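PDB 2P5Z: type VI secretion system component from Escherichia coli O6, which is a component of the type VI secretion system, probably structural, resembling the T4 phage tail proteins gp27 and gp5. Local coordinates for residues N153-Y158 with Y202-G207. Residues are numbered along the deposited sequence; the frame is centred on the assembly and turned at random.
Sequences NLKSEY and YDDQSG
The carboxylate of D203 is gripped by three donors from the 153-158 loop. K155 N gives D203 OD1 a nearly straight bond (2.8 Å, N-H...O 163°) on its syn side. D203 OD2 takes two: the more bent one from S156 N at 3.2 Å, also syn, and one from Y158 OH, 2.6 Å away on the anti side. Both reach OD2 from the same face of the carboxylate, whose plane is turned 45° from the Y158 ring; OD2 sits at that ring's edge. With chi1 at 56°, the D203 CG lies between its own N and carbonyl carbon, which turns the acid into the loop, and the donors on both oxygens should limit its rotation. These loops follow strands 150-153 and 196-202, within the region related to phage tail baseplate proteins; N153 makes a backbone hydrogen bond to F201, and L154 and Y158 pack on P132 of helix 131-140. A water accepts from D203 N and lies within hydrogen-bonding range of N153 O and D204 OD1. K155 CG packs 3.4 Å from D204 OD1, the oxygen that accepts a hydrogen bond from S206 OG. N153 ND2 lies 3.2 Å from Y202 CE1, while the Y202 hydroxyl hydrogen-bonds E200 OE1.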
loop_
_atom_site.group_PDB
_atom_site.type_symbol
_atom_site.label_atom_id
_atom_site.label_comp_id
_atom_site.label_asym_id
_atom_site.label_seq_id
_atom_site.Cartn_x
_atom_site.Cartn_y
_atom_site.Cartn_z
ATOM N N ASN A 153 25.864 -9.445 -21.254
ATOM C CA ASN A 153 26.815 -8.618 -22.013
ATOM C C ASN A 153 27.168 -7.394 -21.180
ATOM O O ASN A 153 26.847 -6.252 -21.528
ATOM C CB ASN A 153 26.272 -8.174 -23.386
ATOM C CG ASN A 153 25.543 -9.286 -24.132
ATOM O OD1 ASN A 153 26.162 -10.117 -24.803
ATOM N ND2 ASN A 153 24.215 -9.292 -24.031
ATOM N N LEU A 154 27.832 -7.639 -20.063
ATOM C CA LEU A 154 28.125 -6.575 -19.132
ATOM C C LEU A 154 29.426 -5.893 -19.522
ATOM O O LEU A 154 30.351 -6.540 -20.013
ATOM C CB LEU A 154 28.172 -7.147 -17.725
ATOM C CG LEU A 154 26.881 -7.899 -17.391
ATOM C CD1 LEU A 154 26.997 -8.536 -16.044
ATOM C CD2 LEU A 154 25.655 -6.973 -17.439
ATOM N N LYS A 155 29.482 -4.578 -19.350
ATOM C CA LYS A 155 30.694 -3.845 -19.676
ATOM C C LYS A 155 31.533 -3.651 -18.424
ATOM O O LYS A 155 32.756 -3.802 -18.465
ATOM C CB LYS A 155 30.376 -2.495 -20.330
ATOM C CG LYS A 155 30.076 -2.586 -21.817
ATOM C CD LYS A 155 31.312 -2.917 -22.637
ATOM C CE LYS A 155 30.924 -3.599 -23.939
ATOM N NZ LYS A 155 30.356 -4.945 -23.664
ATOM N N SER A 156 30.870 -3.323 -17.318
ATOM C CA SER A 156 31.533 -3.215 -16.026
ATOM C C SER A 156 31.905 -4.573 -15.424
ATOM O O SER A 156 31.370 -5.614 -15.818
ATOM C CB SER A 156 30.666 -2.432 -15.047
ATOM O OG SER A 156 30.760 -1.049 -15.309
ATOM N N GLU A 157 32.837 -4.553 -14.472
ATOM C CA GLU A 157 33.259 -5.769 -13.766
ATOM C C GLU A 157 32.653 -5.797 -12.377
ATOM O O GLU A 157 32.620 -4.778 -11.685
ATOM C CB GLU A 157 34.783 -5.861 -13.685
ATOM C CG GLU A 157 35.428 -6.287 -14.996
ATOM C CD GLU A 157 36.897 -6.646 -14.842
ATOM O OE1 GLU A 157 37.742 -5.723 -14.813
ATOM O OE2 GLU A 157 37.206 -7.859 -14.767
ATOM N N TYR A 158 32.164 -6.961 -11.974
ATOM C CA TYR A 158 31.433 -7.054 -10.717
ATOM C C TYR A 158 32.205 -7.860 -9.698
ATOM O O TYR A 158 32.585 -8.997 -9.962
ATOM C CB TYR A 158 30.008 -7.591 -10.935
ATOM C CG TYR A 158 29.234 -6.634 -11.796
ATOM C CD1 TYR A 158 29.172 -6.797 -13.178
ATOM C CD2 TYR A 158 28.628 -5.523 -11.240
ATOM C CE1 TYR A 158 28.516 -5.887 -13.965
ATOM C CE2 TYR A 158 27.969 -4.620 -12.017
ATOM C CZ TYR A 158 27.911 -4.803 -13.375
ATOM O OH TYR A 158 27.247 -3.884 -14.143
ATOM N N TYR A 202 22.324 -6.239 -19.526
ATOM C CA TYR A 202 23.277 -5.193 -19.905
ATOM C C TYR A 202 23.405 -4.212 -18.757
ATOM O O TYR A 202 22.509 -4.131 -17.913
ATOM C CB TYR A 202 22.784 -4.385 -21.111
ATOM C CG TYR A 202 22.463 -5.167 -22.350
ATOM C CD1 TYR A 202 23.469 -5.559 -23.229
ATOM C CD2 TYR A 202 21.160 -5.520 -22.640
ATOM C CE1 TYR A 202 23.178 -6.255 -24.376
ATOM C CE2 TYR A 202 20.860 -6.232 -23.768
ATOM C CZ TYR A 202 21.869 -6.596 -24.637
ATOM O OH TYR A 202 21.565 -7.328 -25.758
ATOM N N ASP A 203 24.496 -3.445 -18.763
ATOM C CA ASP A 203 24.724 -2.401 -17.778
ATOM C C ASP A 203 25.049 -1.017 -18.351
ATOM O O ASP A 203 25.240 -0.049 -17.589
ATOM C CB ASP A 203 25.760 -2.826 -16.723
ATOM C CG ASP A 203 27.120 -3.249 -17.308
ATOM O OD1 ASP A 203 27.542 -2.755 -18.374
ATOM O OD2 ASP A 203 27.803 -4.075 -16.646
ATOM N N ASP A 204 25.110 -0.915 -19.678
ATOM C CA ASP A 204 25.353 0.388 -20.306
ATOM C C ASP A 204 24.653 0.591 -21.649
ATOM O O ASP A 204 24.008 -0.321 -22.184
ATOM C CB ASP A 204 26.860 0.661 -20.449
ATOM C CG ASP A 204 27.491 -0.090 -21.612
ATOM O OD1 ASP A 204 27.021 -1.196 -21.981
ATOM O OD2 ASP A 204 28.479 0.430 -22.162
ATOM N N GLN A 205 24.849 1.786 -22.201
ATOM C CA GLN A 205 24.290 2.210 -23.487
ATOM C C GLN A 205 24.659 1.363 -24.717
ATOM O O GLN A 205 23.986 1.431 -25.741
ATOM C CB GLN A 205 24.631 3.676 -23.706
ATOM C CG GLN A 205 25.649 4.165 -22.714
ATOM C CD GLN A 205 25.219 5.437 -22.035
ATOM O OE1 GLN A 205 25.471 5.639 -20.850
ATOM N NE2 GLN A 205 24.560 6.309 -22.783
ATOM N N SER A 206 25.695 0.538 -24.609
ATOM C CA SER A 206 26.058 -0.366 -25.691
ATOM C C SER A 206 25.121 -1.578 -25.769
ATOM O O SER A 206 25.271 -2.445 -26.628
ATOM C CB SER A 206 27.510 -0.812 -25.547
ATOM O OG SER A 206 27.670 -1.626 -24.399
ATOM N N GLY A 207 24.147 -1.636 -24.871
ATOM C CA GLY A 207 23.142 -2.680 -24.936
ATOM C C GLY A 207 21.921 -2.291 -25.730
ATOM O O GLY A 207 21.074 -3.135 -26.035
HETATM O O HOH W 1 26.122 -3.533 -21.212
#